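Local coordinates for protein sulfide-quinone reductase (Aquifex aeolicus, PDB 3HYW) that oxidises hydrogen sulfide to polysulfur with FAD as cofactor and passes the electrons to a quinone, working as a membrane-bound homotrimer, at residues Phe39-His47 with Lys382-Val393; Gly291-Pro299 with Val310-Ala321. All coordinates share one frame; numbering follows the deposited sequence.

How the contacts relate
Near the N terminus, strand 38-40 runs into a short 3-10 turn that holds Thr42 and Pro43 beside the FAD, and then into helix 45-50. Contact 1 pairs this early region with helix 376-395 and so closes a loop of more than 330 residues. Contact 2 is nested inside that loop and is local by comparison: after strand 289-291, an edge strand of the five-stranded parallel sheet, residues 291-299 fold against 310-321, the start of helix 314-332, with ten residues between. The centres lie about 17 Å apart, yet the contacts meet where Glu318 packs on Phe385 and Phe389, and both touch the same FAD.

Contact 1: Phe39-His47 with Lys382-Val393; sequences FGFTPAFPH and KTAFEKYFLWKV. With FAD (flavin-adenine dinucleotide), chain G.
Phe41 faces the helix 382-393, and its side chain is easily followed outward. Its CB rests on Leu390 CD1 at 3.8 Å, and CG lies near the other methyl, CD2. With CG anti to the backbone N (chi1 -172°) the ring is carried against the helix: CD1 lies against Phe389 CD1 and CD2 against Glu386 CG, CE1 meets Phe389 CB at 3.6 Å, CE2 meets Glu386 CG at 3.6 Å, and CZ meets both Glu386 CA and Phe385 CD2. Pro43 CD sits over the centre of one face of this ring. Phe39 continues the apolar row. Its CZ comes to 3.5 Å from Phe389 CE1, Leu390 CD1 lies at its edge, and Val393 CG2 makes a CH-pi contact 3.9 Å from the ring centroid. The Phe39 and Phe389 planes are inclined by 32°.

At the other end the contact turns polar. Lys382 NZ donates to FAD O4, modelled at 2.5 Å, a length too short to be taken literally, and a water links NZ to Pro43 O. Glu162 and Ile348 also bind this amine. Glu386 OE1 lies 3.6 Å from Ala44 CB and pairs with Arg53.

Aromatic packing thus joins the helix to the FAD-binding turn, while the buried lysine, its charge partly balanced by Glu162, would probably polarise the flavin C4=O4 carbonyl.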
loop_
_atom_site.group_PDB
_atom_site.type_symbol
_atom_site.label_atom_id
_atom_site.label_comp_id
_atom_site.label_asym_id
_atom_site.label_seq_id
_atom_site.Cartn_x
_atom_site.Cartn_y
_atom_site.Cartn_z
ATOM N N PHE A 39 -16.152 -17.652 35.782
ATOM C CA PHE A 39 -15.430 -16.659 34.995
ATOM C C PHE A 39 -15.076 -17.295 33.652
ATOM O O PHE A 39 -14.482 -18.371 33.613
ATOM C CB PHE A 39 -14.146 -16.184 35.696
ATOM C CG PHE A 39 -13.186 -15.459 34.769
ATOM C CD1 PHE A 39 -13.317 -14.095 34.547
ATOM C CD2 PHE A 39 -12.175 -16.153 34.100
ATOM C CE1 PHE A 39 -12.453 -13.423 33.684
ATOM C CE2 PHE A 39 -11.306 -15.491 33.223
ATOM C CZ PHE A 39 -11.443 -14.128 33.022
ATOM N N GLY A 40 -15.435 -16.631 32.556
ATOM C CA GLY A 40 -15.084 -17.122 31.227
ATOM C C GLY A 40 -13.947 -16.302 30.644
ATOM O O GLY A 40 -14.030 -15.081 30.600
ATOM N N PHE A 41 -12.879 -16.966 30.209
ATOM C CA PHE A 41 -11.776 -16.256 29.570
ATOM C C PHE A 41 -12.144 -15.917 28.128
ATOM O O PHE A 41 -11.911 -16.698 27.187
ATOM C CB PHE A 41 -10.456 -17.031 29.652
ATOM C CG PHE A 41 -9.263 -16.240 29.160
ATOM C CD1 PHE A 41 -8.787 -15.152 29.883
ATOM C CD2 PHE A 41 -8.637 -16.571 27.968
ATOM C CE1 PHE A 41 -7.694 -14.420 29.435
ATOM C CE2 PHE A 41 -7.542 -15.843 27.509
ATOM C CZ PHE A 41 -7.072 -14.769 28.249
ATOM N N THR A 42 -12.740 -14.738 27.985
ATOM C CA THR A 42 -13.289 -14.256 26.716
ATOM C C THR A 42 -12.321 -14.346 25.515
ATOM O O THR A 42 -12.730 -14.766 24.426
ATOM C CB THR A 42 -13.871 -12.814 26.859
ATOM O OG1 THR A 42 -14.564 -12.683 28.113
ATOM C CG2 THR A 42 -14.847 -12.544 25.768
ATOM N N PRO A 43 -11.044 -13.936 25.693
ATOM C CA PRO A 43 -10.098 -14.046 24.572
ATOM C C PRO A 43 -9.854 -15.452 23.992
ATOM O O PRO A 43 -9.245 -15.564 22.921
ATOM C CB PRO A 43 -8.797 -13.493 25.164
ATOM C CG PRO A 43 -9.241 -12.558 26.209
ATOM C CD PRO A 43 -10.402 -13.285 26.851
ATOM N N ALA A 44 -10.309 -16.497 24.679
ATOM C CA ALA A 44 -10.198 -17.862 24.154
ATOM C C ALA A 44 -11.510 -18.355 23.542
ATOM O O ALA A 44 -11.603 -19.505 23.123
ATOM C CB ALA A 44 -9.701 -18.841 25.240
ATOM N N PHE A 45 -12.520 -17.485 23.495
ATOM C CA PHE A 45 -13.811 -17.844 22.901
ATOM C C PHE A 45 -13.739 -18.134 21.388
ATOM O O PHE A 45 -14.405 -19.060 20.914
ATOM C CB PHE A 45 -14.909 -16.807 23.213
ATOM C CG PHE A 45 -15.356 -16.781 24.667
ATOM C CD1 PHE A 45 -14.840 -17.675 25.607
ATOM C CD2 PHE A 45 -16.329 -15.875 25.078
ATOM C CE1 PHE A 45 -15.262 -17.640 26.937
ATOM C CE2 PHE A 45 -16.768 -15.838 26.403
ATOM C CZ PHE A 45 -16.230 -16.721 27.335
ATOM N N PRO A 46 -12.943 -17.350 20.622
ATOM C CA PRO A 46 -12.750 -17.743 19.217
ATOM C C PRO A 46 -12.145 -19.140 19.056
ATOM O O PRO A 46 -12.509 -19.873 18.134
ATOM C CB PRO A 46 -11.792 -16.669 18.670
ATOM C CG PRO A 46 -11.991 -15.477 19.584
ATOM C CD PRO A 46 -12.234 -16.090 20.939
ATOM N N HIS A 47 -11.225 -19.497 19.949
ATOM C CA HIS A 47 -10.614 -20.822 19.951
ATOM C C HIS A 47 -11.632 -21.878 20.373
ATOM O O HIS A 47 -11.627 -22.981 19.839
ATOM C CB HIS A 47 -9.407 -20.848 20.893
ATOM C CG HIS A 47 -8.444 -19.722 20.679
ATOM N ND1 HIS A 47 -8.742 -18.415 21.004
ATOM C CD2 HIS A 47 -7.188 -19.709 20.177
ATOM C CE1 HIS A 47 -7.714 -17.645 20.703
ATOM N NE2 HIS A 47 -6.754 -18.406 20.206
ATOM N N LYS A 382 0.076 -15.356 23.097
ATOM C CA LYS A 382 -1.378 -15.396 23.298
ATOM C C LYS A 382 -1.775 -16.606 24.161
ATOM O O LYS A 382 -2.503 -16.465 25.147
ATOM C CB LYS A 382 -2.095 -15.431 21.940
ATOM C CG LYS A 382 -3.621 -15.481 22.004
ATOM C CD LYS A 382 -4.247 -14.124 21.749
ATOM C CE LYS A 382 -5.761 -14.223 21.834
ATOM N NZ LYS A 382 -6.419 -12.928 21.554
ATOM N N THR A 383 -1.274 -17.786 23.791
ATOM C CA THR A 383 -1.525 -19.012 24.550
ATOM C C THR A 383 -0.969 -18.901 25.973
ATOM O O THR A 383 -1.652 -19.253 26.943
ATOM C CB THR A 383 -0.932 -20.251 23.830
ATOM O OG1 THR A 383 -1.479 -20.326 22.508
ATOM C CG2 THR A 383 -1.266 -21.541 24.585
ATOM N N ALA A 384 0.258 -18.392 26.089
ATOM C CA ALA A 384 0.898 -18.200 27.392
ATOM C C ALA A 384 0.096 -17.241 28.270
ATOM O O ALA A 384 -0.127 -17.525 29.446
ATOM C CB ALA A 384 2.341 -17.732 27.231
ATOM N N PHE A 385 -0.368 -16.131 27.690
ATOM C CA PHE A 385 -1.164 -15.162 28.431
ATOM C C PHE A 385 -2.491 -15.741 28.956
ATOM O O PHE A 385 -2.911 -15.431 30.071
ATOM C CB PHE A 385 -1.434 -13.887 27.621
ATOM C CG PHE A 385 -2.183 -12.850 28.405
ATOM C CD1 PHE A 385 -1.547 -12.144 29.423
ATOM C CD2 PHE A 385 -3.539 -12.628 28.178
ATOM C CE1 PHE A 385 -2.244 -11.213 30.177
ATOM C CE2 PHE A 385 -4.238 -11.692 28.926
ATOM C CZ PHE A 385 -3.587 -10.984 29.926
ATOM N N GLU A 386 -3.133 -16.569 28.138
ATOM C CA GLU A 386 -4.333 -17.305 28.528
ATOM C C GLU A 386 -4.097 -18.106 29.816
ATOM O O GLU A 386 -4.842 -17.956 30.783
ATOM C CB GLU A 386 -4.758 -18.222 27.379
ATOM C CG GLU A 386 -5.977 -19.071 27.647
ATOM C CD GLU A 386 -6.244 -20.054 26.530
ATOM O OE1 GLU A 386 -6.201 -19.640 25.348
ATOM O OE2 GLU A 386 -6.484 -21.241 26.839
ATOM N N LYS A 387 -3.039 -18.915 29.836
ATOM C CA LYS A 387 -2.689 -19.711 31.021
ATOM C C LYS A 387 -2.418 -18.815 32.230
ATOM O O LYS A 387 -2.890 -19.085 33.340
ATOM C CB LYS A 387 -1.477 -20.614 30.734
ATOM C CG LYS A 387 -1.645 -21.531 29.515
ATOM C CD LYS A 387 -2.811 -22.496 29.714
ATOM C CE LYS A 387 -3.117 -23.297 28.457
ATOM N NZ LYS A 387 -4.274 -24.221 28.697
ATOM N N TYR A 388 -1.677 -17.738 31.992
ATOM C CA TYR A 388 -1.328 -16.758 33.026
ATOM C C TYR A 388 -2.543 -16.041 33.624
ATOM O O TYR A 388 -2.648 -15.931 34.842
ATOM C CB TYR A 388 -0.303 -15.743 32.488
ATOM C CG TYR A 388 -0.002 -14.577 33.422
ATOM C CD1 TYR A 388 0.600 -14.787 34.663
ATOM C CD2 TYR A 388 -0.305 -13.265 33.049
ATOM C CE1 TYR A 388 0.883 -13.719 35.521
ATOM C CE2 TYR A 388 -0.016 -12.183 33.898
ATOM C CZ TYR A 388 0.575 -12.422 35.129
ATOM O OH TYR A 388 0.860 -11.371 35.982
ATOM N N PHE A 389 -3.456 -15.560 32.784
ATOM C CA PHE A 389 -4.630 -14.868 33.301
ATOM C C PHE A 389 -5.539 -15.786 34.119
ATOM O O PHE A 389 -6.010 -15.395 35.187
ATOM C CB PHE A 389 -5.438 -14.161 32.201
ATOM C CG PHE A 389 -6.329 -13.068 32.733
ATOM C CD1 PHE A 389 -7.651 -13.335 33.099
ATOM C CD2 PHE A 389 -5.834 -11.781 32.911
ATOM C CE1 PHE A 389 -8.465 -12.327 33.612
ATOM C CE2 PHE A 389 -6.638 -10.769 33.431
ATOM C CZ PHE A 389 -7.961 -11.042 33.783
ATOM N N LEU A 390 -5.792 -16.993 33.615
ATOM C CA LEU A 390 -6.617 -17.964 34.347
ATOM C C LEU A 390 -6.005 -18.299 35.695
ATOM O O LEU A 390 -6.718 -18.446 36.695
ATOM C CB LEU A 390 -6.821 -19.257 33.549
ATOM C CG LEU A 390 -8.047 -19.497 32.640
ATOM C CD1 LEU A 390 -9.269 -18.627 32.947
ATOM C CD2 LEU A 390 -7.703 -19.472 31.158
ATOM N N TRP A 391 -4.680 -18.424 35.724
ATOM C CA TRP A 391 -3.970 -18.617 36.986
ATOM C C TRP A 391 -4.275 -17.469 37.966
ATOM O O TRP A 391 -4.564 -17.706 39.142
ATOM C CB TRP A 391 -2.457 -18.751 36.753
ATOM C CG TRP A 391 -1.723 -18.988 38.018
ATOM C CD1 TRP A 391 -1.467 -20.196 38.609
ATOM C CD2 TRP A 391 -1.171 -17.993 38.884
ATOM N NE1 TRP A 391 -0.785 -20.008 39.788
ATOM C CE2 TRP A 391 -0.589 -18.667 39.978
ATOM C CE3 TRP A 391 -1.108 -16.594 38.838
ATOM C CZ2 TRP A 391 0.048 -17.988 41.020
ATOM C CZ3 TRP A 391 -0.472 -15.925 39.873
ATOM C CH2 TRP A 391 0.095 -16.619 40.945
ATOM N N LYS A 392 -4.213 -16.235 37.467
ATOM C CA LYS A 392 -4.464 -15.037 38.278
ATOM C C LYS A 392 -5.869 -15.020 38.878
ATOM O O LYS A 392 -6.040 -14.653 40.039
ATOM C CB LYS A 392 -4.238 -13.768 37.451
ATOM C CG LYS A 392 -2.778 -13.438 37.210
ATOM C CD LYS A 392 -2.604 -11.978 36.841
ATOM C CE LYS A 392 -3.164 -11.672 35.465
ATOM N NZ LYS A 392 -3.159 -10.217 35.244
ATOM N N VAL A 393 -6.859 -15.433 38.088
ATOM C CA VAL A 393 -8.234 -15.587 38.578
ATOM C C VAL A 393 -8.283 -16.590 39.735
ATOM O O VAL A 393 -8.888 -16.326 40.779
ATOM C CB VAL A 393 -9.217 -15.994 37.428
ATOM C CG1 VAL A 393 -10.628 -16.247 37.965
ATOM C CG2 VAL A 393 -9.249 -14.923 36.345
HETATM P PA FAD G . -17.274 -9.853 30.663
HETATM O O1A FAD G . -15.875 -10.363 30.894
HETATM O O2A FAD G . -18.069 -10.384 29.510
HETATM O O5B FAD G . -18.065 -10.109 32.029
HETATM C C5B FAD G . -19.375 -9.635 32.291
HETATM C C4B FAD G . -19.920 -10.467 33.441
HETATM O O4B FAD G . -21.130 -9.893 33.934
HETATM C C3B FAD G . -20.278 -11.872 32.984
HETATM O O3B FAD G . -19.873 -12.800 33.996
HETATM C C2B FAD G . -21.789 -11.836 32.861
HETATM O O2B FAD G . -22.370 -13.125 33.051
HETATM C C1B FAD G . -22.161 -10.879 33.978
HETATM N N9A FAD G . -23.486 -10.218 33.832
HETATM C C8A FAD G . -24.047 -9.739 32.701
HETATM N N7A FAD G . -25.249 -9.191 33.009
HETATM C C5A FAD G . -25.437 -9.340 34.342
HETATM C C6A FAD G . -26.461 -8.991 35.220
HETATM N N6A FAD G . -27.569 -8.361 34.766
HETATM N N1A FAD G . -26.339 -9.286 36.542
HETATM C C2A FAD G . -25.246 -9.911 37.013
HETATM N N3A FAD G . -24.246 -10.260 36.187
HETATM C C4A FAD G . -24.318 -9.982 34.854
HETATM N N1 FAD G . -9.776 -8.278 24.704
HETATM C C2 FAD G . -8.422 -8.384 24.632
HETATM O O2 FAD G . -7.701 -7.555 25.221
HETATM N N3 FAD G . -7.828 -9.385 23.938
HETATM C C4 FAD G . -8.581 -10.303 23.299
HETATM O O4 FAD G . -8.002 -11.313 22.585
HETATM C C4X FAD G . -9.967 -10.214 23.357
HETATM N N5 FAD G . -10.717 -11.133 22.708
HETATM C C5X FAD G . -12.066 -11.071 22.756
HETATM C C6 FAD G . -12.819 -12.043 22.089
HETATM C C7 FAD G . -14.209 -11.998 22.114
HETATM C C7M FAD G . -14.986 -13.068 21.370
HETATM C C8 FAD G . -14.844 -10.969 22.814
HETATM C C8M FAD G . -16.356 -10.856 22.878
HETATM C C9 FAD G . -14.084 -9.999 23.473
HETATM C C9A FAD G . -12.681 -10.041 23.465
HETATM N N10 FAD G . -11.929 -9.110 24.125
HETATM C C10 FAD G . -10.574 -9.181 24.071
HETATM C "C1'" FAD G . -12.588 -7.978 24.817
HETATM C "C2'" FAD G . -12.702 -7.953 26.327
HETATM O "O2'" FAD G . -11.429 -8.222 26.928
HETATM C "C3'" FAD G . -13.795 -8.931 26.764
HETATM O "O3'" FAD G . -15.044 -8.559 26.134
HETATM C "C4'" FAD G . -13.958 -8.940 28.277
HETATM O "O4'" FAD G . -14.665 -10.133 28.639
HETATM C "C5'" FAD G . -14.719 -7.709 28.758
HETATM O "O5'" FAD G . -14.773 -7.698 30.182
HETATM P P FAD G . -16.091 -7.236 30.989
HETATM O O1P FAD G . -15.806 -7.420 32.456
HETATM O O2P FAD G . -16.566 -5.888 30.492
HETATM O O3P FAD G . -17.243 -8.260 30.516
HETATM O O HOH W 1 -9.274 -13.360 21.352
HETATM O O HOH W 2 -6.510 -16.775 24.228
#

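Contact 2: Gly291-Pro299 with Val310-Ala321; sequences GVGVVTAIP and VPKTGMMIEQMA. With FAD (flavin-adenine dinucleotide), chain G.
Lys312 brings the main polar link between 310-321 and the loop 291-299. Its chain bends at chi2 (94°), and NZ donates to two backbone carbonyls, Val294 O and Thr296 O, each at 2.7 Å. It meets Thr296 O nearly head-on, with a C=O...N angle of 162°, and Val294 O from a position tilted out of the carbonyl plane. With an alanine in place of Lys312, the carbonyls of Val294 and Thr296 would probably lose the donor they share, and the tie between this loop and 310-321 with it. Within the type I turn 293-296, Gly293 O accepts from both the amide and the hydroxyl of Thr296. A weak N-H...S bond runs from Gly293 N to Met320 SD at 3.3 Å. One water bridges Ile298 O and Val310 N.

The apolar contacts lie around these bonds. Val292 CG1 settles against the helix between Ile317, Met320 and Ala321. Ile317 CG1 approaches Gly293 CA to 3.7 Å, at a residue whose backbone angles call for glycine and where a CB would also strike the FAD phosphate. Ile298 CD1 and Met320 CE meet tip to tip, while Ile298 CG2 packs across Val310 CG1.

Two backbone amides reach the cofactor. Val294 N gives a straight bond to phosphate oxygen O2P (2.9 Å, 168°), and Gly314 N, in the first turn of the helix after the N-cap Thr313, donates to flavin O2 at 2.7 Å. Ile317 CD1 touches FAD C5' between them.

A glycine turn after a parallel strand offering its amide to a phosphate, followed by a helix whose N terminus points at flavin O2, is characteristic of the FAD-binding domain of the pyridine nucleotide-disulphide oxidoreductase family.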
loop_
_atom_site.group_PDB
_atom_site.type_symbol
_atom_site.label_atom_id
_atom_site.label_comp_id
_atom_site.label_asym_id
_atom_site.label_seq_id
_atom_site.Cartn_x
_atom_site.Cartn_y
_atom_site.Cartn_z
ATOM N N GLY A 291 -18.088 2.415 36.931
ATOM C CA GLY A 291 -18.271 1.448 35.851
ATOM C C GLY A 291 -16.920 0.923 35.407
ATOM O O GLY A 291 -15.951 1.682 35.316
ATOM N N VAL A 292 -16.843 -0.379 35.134
ATOM C CA VAL A 292 -15.597 -0.992 34.674
ATOM C C VAL A 292 -15.923 -1.944 33.529
ATOM O O VAL A 292 -16.849 -2.740 33.630
ATOM C CB VAL A 292 -14.868 -1.771 35.814
ATOM C CG1 VAL A 292 -13.628 -2.498 35.295
ATOM C CG2 VAL A 292 -14.472 -0.843 36.951
ATOM N N GLY A 293 -15.172 -1.844 32.437
ATOM C CA GLY A 293 -15.333 -2.771 31.330
ATOM C C GLY A 293 -16.117 -2.263 30.142
ATOM O O GLY A 293 -16.244 -1.055 29.927
ATOM N N VAL A 294 -16.639 -3.213 29.362
ATOM C CA VAL A 294 -17.347 -2.928 28.114
ATOM C C VAL A 294 -18.638 -2.145 28.355
ATOM O O VAL A 294 -19.094 -1.389 27.494
ATOM C CB VAL A 294 -17.674 -4.255 27.359
ATOM C CG1 VAL A 294 -18.543 -3.995 26.142
ATOM C CG2 VAL A 294 -16.382 -4.961 26.948
ATOM N N VAL A 295 -19.214 -2.324 29.536
ATOM C CA VAL A 295 -20.470 -1.673 29.890
ATOM C C VAL A 295 -20.339 -0.150 30.044
ATOM O O VAL A 295 -21.344 0.550 30.133
ATOM C CB VAL A 295 -21.093 -2.303 31.167
ATOM C CG1 VAL A 295 -20.395 -1.801 32.435
ATOM C CG2 VAL A 295 -22.595 -2.017 31.221
ATOM N N THR A 296 -19.108 0.356 30.087
ATOM C CA THR A 296 -18.873 1.803 30.243
ATOM C C THR A 296 -19.117 2.581 28.946
ATOM O O THR A 296 -18.708 2.156 27.868
ATOM C CB THR A 296 -17.461 2.126 30.796
ATOM O OG1 THR A 296 -16.442 1.611 29.923
ATOM C CG2 THR A 296 -17.294 1.540 32.193
ATOM N N ALA A 297 -19.784 3.725 29.058
ATOM C CA ALA A 297 -20.044 4.566 27.895
ATOM C C ALA A 297 -18.811 5.410 27.564
ATOM O O ALA A 297 -18.496 6.384 28.255
ATOM C CB ALA A 297 -21.259 5.451 28.134
ATOM N N ILE A 298 -18.110 5.024 26.505
ATOM C CA ILE A 298 -16.950 5.774 26.039
ATOM C C ILE A 298 -17.272 6.234 24.622
ATOM O O ILE A 298 -17.640 5.411 23.788
ATOM C CB ILE A 298 -15.649 4.919 26.050
ATOM C CG1 ILE A 298 -15.333 4.402 27.456
ATOM C CG2 ILE A 298 -14.448 5.731 25.532
ATOM C CD1 ILE A 298 -14.125 3.470 27.496
ATOM N N PRO A 299 -17.149 7.551 24.351
ATOM C CA PRO A 299 -17.471 8.066 23.019
ATOM C C PRO A 299 -16.556 7.448 21.952
ATOM O O PRO A 299 -15.445 7.035 22.276
ATOM C CB PRO A 299 -17.212 9.574 23.149
ATOM C CG PRO A 299 -17.259 9.845 24.644
ATOM C CD PRO A 299 -16.683 8.620 25.256
ATOM N N VAL A 310 -15.871 2.156 20.022
ATOM C CA VAL A 310 -14.540 1.917 20.558
ATOM C C VAL A 310 -14.491 0.591 21.325
ATOM O O VAL A 310 -15.386 0.302 22.120
ATOM C CB VAL A 310 -14.042 3.136 21.416
ATOM C CG1 VAL A 310 -14.809 3.252 22.727
ATOM C CG2 VAL A 310 -12.532 3.069 21.671
ATOM N N PRO A 311 -13.479 -0.249 21.039
ATOM C CA PRO A 311 -13.265 -1.449 21.848
ATOM C C PRO A 311 -12.800 -1.126 23.254
ATOM O O PRO A 311 -12.070 -0.151 23.463
ATOM C CB PRO A 311 -12.141 -2.180 21.100
ATOM C CG PRO A 311 -11.423 -1.101 20.371
ATOM C CD PRO A 311 -12.506 -0.160 19.937
ATOM N N LYS A 312 -13.224 -1.957 24.201
ATOM C CA LYS A 312 -12.683 -1.951 25.550
ATOM C C LYS A 312 -11.962 -3.280 25.700
ATOM O O LYS A 312 -12.585 -4.316 25.936
ATOM C CB LYS A 312 -13.788 -1.808 26.605
ATOM C CG LYS A 312 -14.462 -0.439 26.641
ATOM C CD LYS A 312 -15.709 -0.438 25.795
ATOM C CE LYS A 312 -16.572 0.778 26.076
ATOM N NZ LYS A 312 -18.005 0.476 25.824
ATOM N N THR A 313 -10.649 -3.240 25.516
ATOM C CA THR A 313 -9.824 -4.443 25.520
ATOM C C THR A 313 -9.456 -4.839 26.947
ATOM O O THR A 313 -9.668 -4.069 27.886
ATOM C CB THR A 313 -8.524 -4.247 24.709
ATOM O OG1 THR A 313 -7.565 -3.518 25.486
ATOM C CG2 THR A 313 -8.789 -3.514 23.419
ATOM N N GLY A 314 -8.900 -6.043 27.090
ATOM C CA GLY A 314 -8.498 -6.583 28.388
ATOM C C GLY A 314 -7.597 -5.664 29.188
ATOM O O GLY A 314 -7.852 -5.412 30.362
ATOM N N MET A 315 -6.538 -5.162 28.559
ATOM C CA MET A 315 -5.612 -4.254 29.241
ATOM C C MET A 315 -6.264 -2.936 29.684
ATOM O O MET A 315 -6.003 -2.461 30.789
ATOM C CB MET A 315 -4.364 -3.996 28.396
ATOM C CG MET A 315 -3.490 -2.878 28.939
ATOM S SD MET A 315 -1.988 -2.637 27.980
ATOM C CE MET A 315 -0.879 -3.676 28.895
ATOM N N MET A 316 -7.107 -2.359 28.828
ATOM C CA MET A 316 -7.850 -1.141 29.174
ATOM C C MET A 316 -8.709 -1.346 30.416
ATOM O O MET A 316 -8.761 -0.483 31.290
ATOM C CB MET A 316 -8.762 -0.719 28.026
ATOM C CG MET A 316 -8.027 -0.335 26.744
ATOM S SD MET A 316 -9.145 -0.163 25.342
ATOM C CE MET A 316 -10.062 1.300 25.821
ATOM N N ILE A 317 -9.382 -2.494 30.463
ATOM C CA ILE A 317 -10.299 -2.855 31.533
ATOM C C ILE A 317 -9.582 -3.147 32.855
ATOM O O ILE A 317 -10.074 -2.780 33.923
ATOM C CB ILE A 317 -11.173 -4.059 31.112
ATOM C CG1 ILE A 317 -12.071 -3.659 29.941
ATOM C CG2 ILE A 317 -12.023 -4.575 32.296
ATOM C CD1 ILE A 317 -12.758 -4.807 29.281
ATOM N N GLU A 318 -8.434 -3.819 32.783
ATOM C CA GLU A 318 -7.595 -4.032 33.962
ATOM C C GLU A 318 -7.144 -2.698 34.553
ATOM O O GLU A 318 -7.088 -2.539 35.773
ATOM C CB GLU A 318 -6.361 -4.876 33.611
ATOM C CG GLU A 318 -6.655 -6.353 33.323
ATOM C CD GLU A 318 -5.389 -7.138 33.019
ATOM O OE1 GLU A 318 -4.333 -6.850 33.622
ATOM O OE2 GLU A 318 -5.442 -8.043 32.163
ATOM N N GLN A 319 -6.808 -1.753 33.676
ATOM C CA GLN A 319 -6.454 -0.394 34.083
ATOM C C GLN A 319 -7.639 0.374 34.688
ATOM O O GLN A 319 -7.458 1.080 35.678
ATOM C CB GLN A 319 -5.856 0.371 32.903
ATOM C CG GLN A 319 -4.537 -0.235 32.421
ATOM C CD GLN A 319 -4.021 0.402 31.159
ATOM O OE1 GLN A 319 -4.727 1.171 30.515
ATOM N NE2 GLN A 319 -2.780 0.086 30.791
ATOM N N MET A 320 -8.832 0.242 34.090
ATOM C CA MET A 320 -10.080 0.763 34.681
ATOM C C MET A 320 -10.266 0.207 36.078
ATOM O O MET A 320 -10.578 0.944 37.001
ATOM C CB MET A 320 -11.304 0.346 33.869
ATOM C CG MET A 320 -11.454 1.012 32.526
ATOM S SD MET A 320 -12.751 0.181 31.610
ATOM C CE MET A 320 -12.517 0.868 29.975
ATOM N N ALA A 321 -10.097 -1.105 36.205
ATOM C CA ALA A 321 -10.239 -1.806 37.480
ATOM C C ALA A 321 -9.273 -1.314 38.550
ATOM O O ALA A 321 -9.682 -1.125 39.699
ATOM C CB ALA A 321 -10.086 -3.313 37.278
HETATM P PA FAD G . -17.274 -9.853 30.663
HETATM O O1A FAD G . -15.875 -10.363 30.894
HETATM O O2A FAD G . -18.069 -10.384 29.510
HETATM O O5B FAD G . -18.065 -10.109 32.029
HETATM C C5B FAD G . -19.375 -9.635 32.291
HETATM C C4B FAD G . -19.920 -10.467 33.441
HETATM O O4B FAD G . -21.130 -9.893 33.934
HETATM C C3B FAD G . -20.278 -11.872 32.984
HETATM O O3B FAD G . -19.873 -12.800 33.996
HETATM C C2B FAD G . -21.789 -11.836 32.861
HETATM O O2B FAD G . -22.370 -13.125 33.051
HETATM C C1B FAD G . -22.161 -10.879 33.978
HETATM N N9A FAD G . -23.486 -10.218 33.832
HETATM C C8A FAD G . -24.047 -9.739 32.701
HETATM N N7A FAD G . -25.249 -9.191 33.009
HETATM C C5A FAD G . -25.437 -9.340 34.342
HETATM C C6A FAD G . -26.461 -8.991 35.220
HETATM N N6A FAD G . -27.569 -8.361 34.766
HETATM N N1A FAD G . -26.339 -9.286 36.542
HETATM C C2A FAD G . -25.246 -9.911 37.013
HETATM N N3A FAD G . -24.246 -10.260 36.187
HETATM C C4A FAD G . -24.318 -9.982 34.854
HETATM N N1 FAD G . -9.776 -8.278 24.704
HETATM C C2 FAD G . -8.422 -8.384 24.632
HETATM O O2 FAD G . -7.701 -7.555 25.221
HETATM N N3 FAD G . -7.828 -9.385 23.938
HETATM C C4 FAD G . -8.581 -10.303 23.299
HETATM O O4 FAD G . -8.002 -11.313 22.585
HETATM C C4X FAD G . -9.967 -10.214 23.357
HETATM N N5 FAD G . -10.717 -11.133 22.708
HETATM C C5X FAD G . -12.066 -11.071 22.756
HETATM C C6 FAD G . -12.819 -12.043 22.089
HETATM C C7 FAD G . -14.209 -11.998 22.114
HETATM C C7M FAD G . -14.986 -13.068 21.370
HETATM C C8 FAD G . -14.844 -10.969 22.814
HETATM C C8M FAD G . -16.356 -10.856 22.878
HETATM C C9 FAD G . -14.084 -9.999 23.473
HETATM C C9A FAD G . -12.681 -10.041 23.465
HETATM N N10 FAD G . -11.929 -9.110 24.125
HETATM C C10 FAD G . -10.574 -9.181 24.071
HETATM C "C1'" FAD G . -12.588 -7.978 24.817
HETATM C "C2'" FAD G . -12.702 -7.953 26.327
HETATM O "O2'" FAD G . -11.429 -8.222 26.928
HETATM C "C3'" FAD G . -13.795 -8.931 26.764
HETATM O "O3'" FAD G . -15.044 -8.559 26.134
HETATM C "C4'" FAD G . -13.958 -8.940 28.277
HETATM O "O4'" FAD G . -14.665 -10.133 28.639
HETATM C "C5'" FAD G . -14.719 -7.709 28.758
HETATM O "O5'" FAD G . -14.773 -7.698 30.182
HETATM P P FAD G . -16.091 -7.236 30.989
HETATM O O1P FAD G . -15.806 -7.420 32.456
HETATM O O2P FAD G . -16.566 -5.888 30.492
HETATM O O3P FAD G . -17.243 -8.260 30.516
HETATM O O HOH W 3 -17.809 4.089 21.171
HETATM O O HOH W 4 -19.276 3.323 24.602
#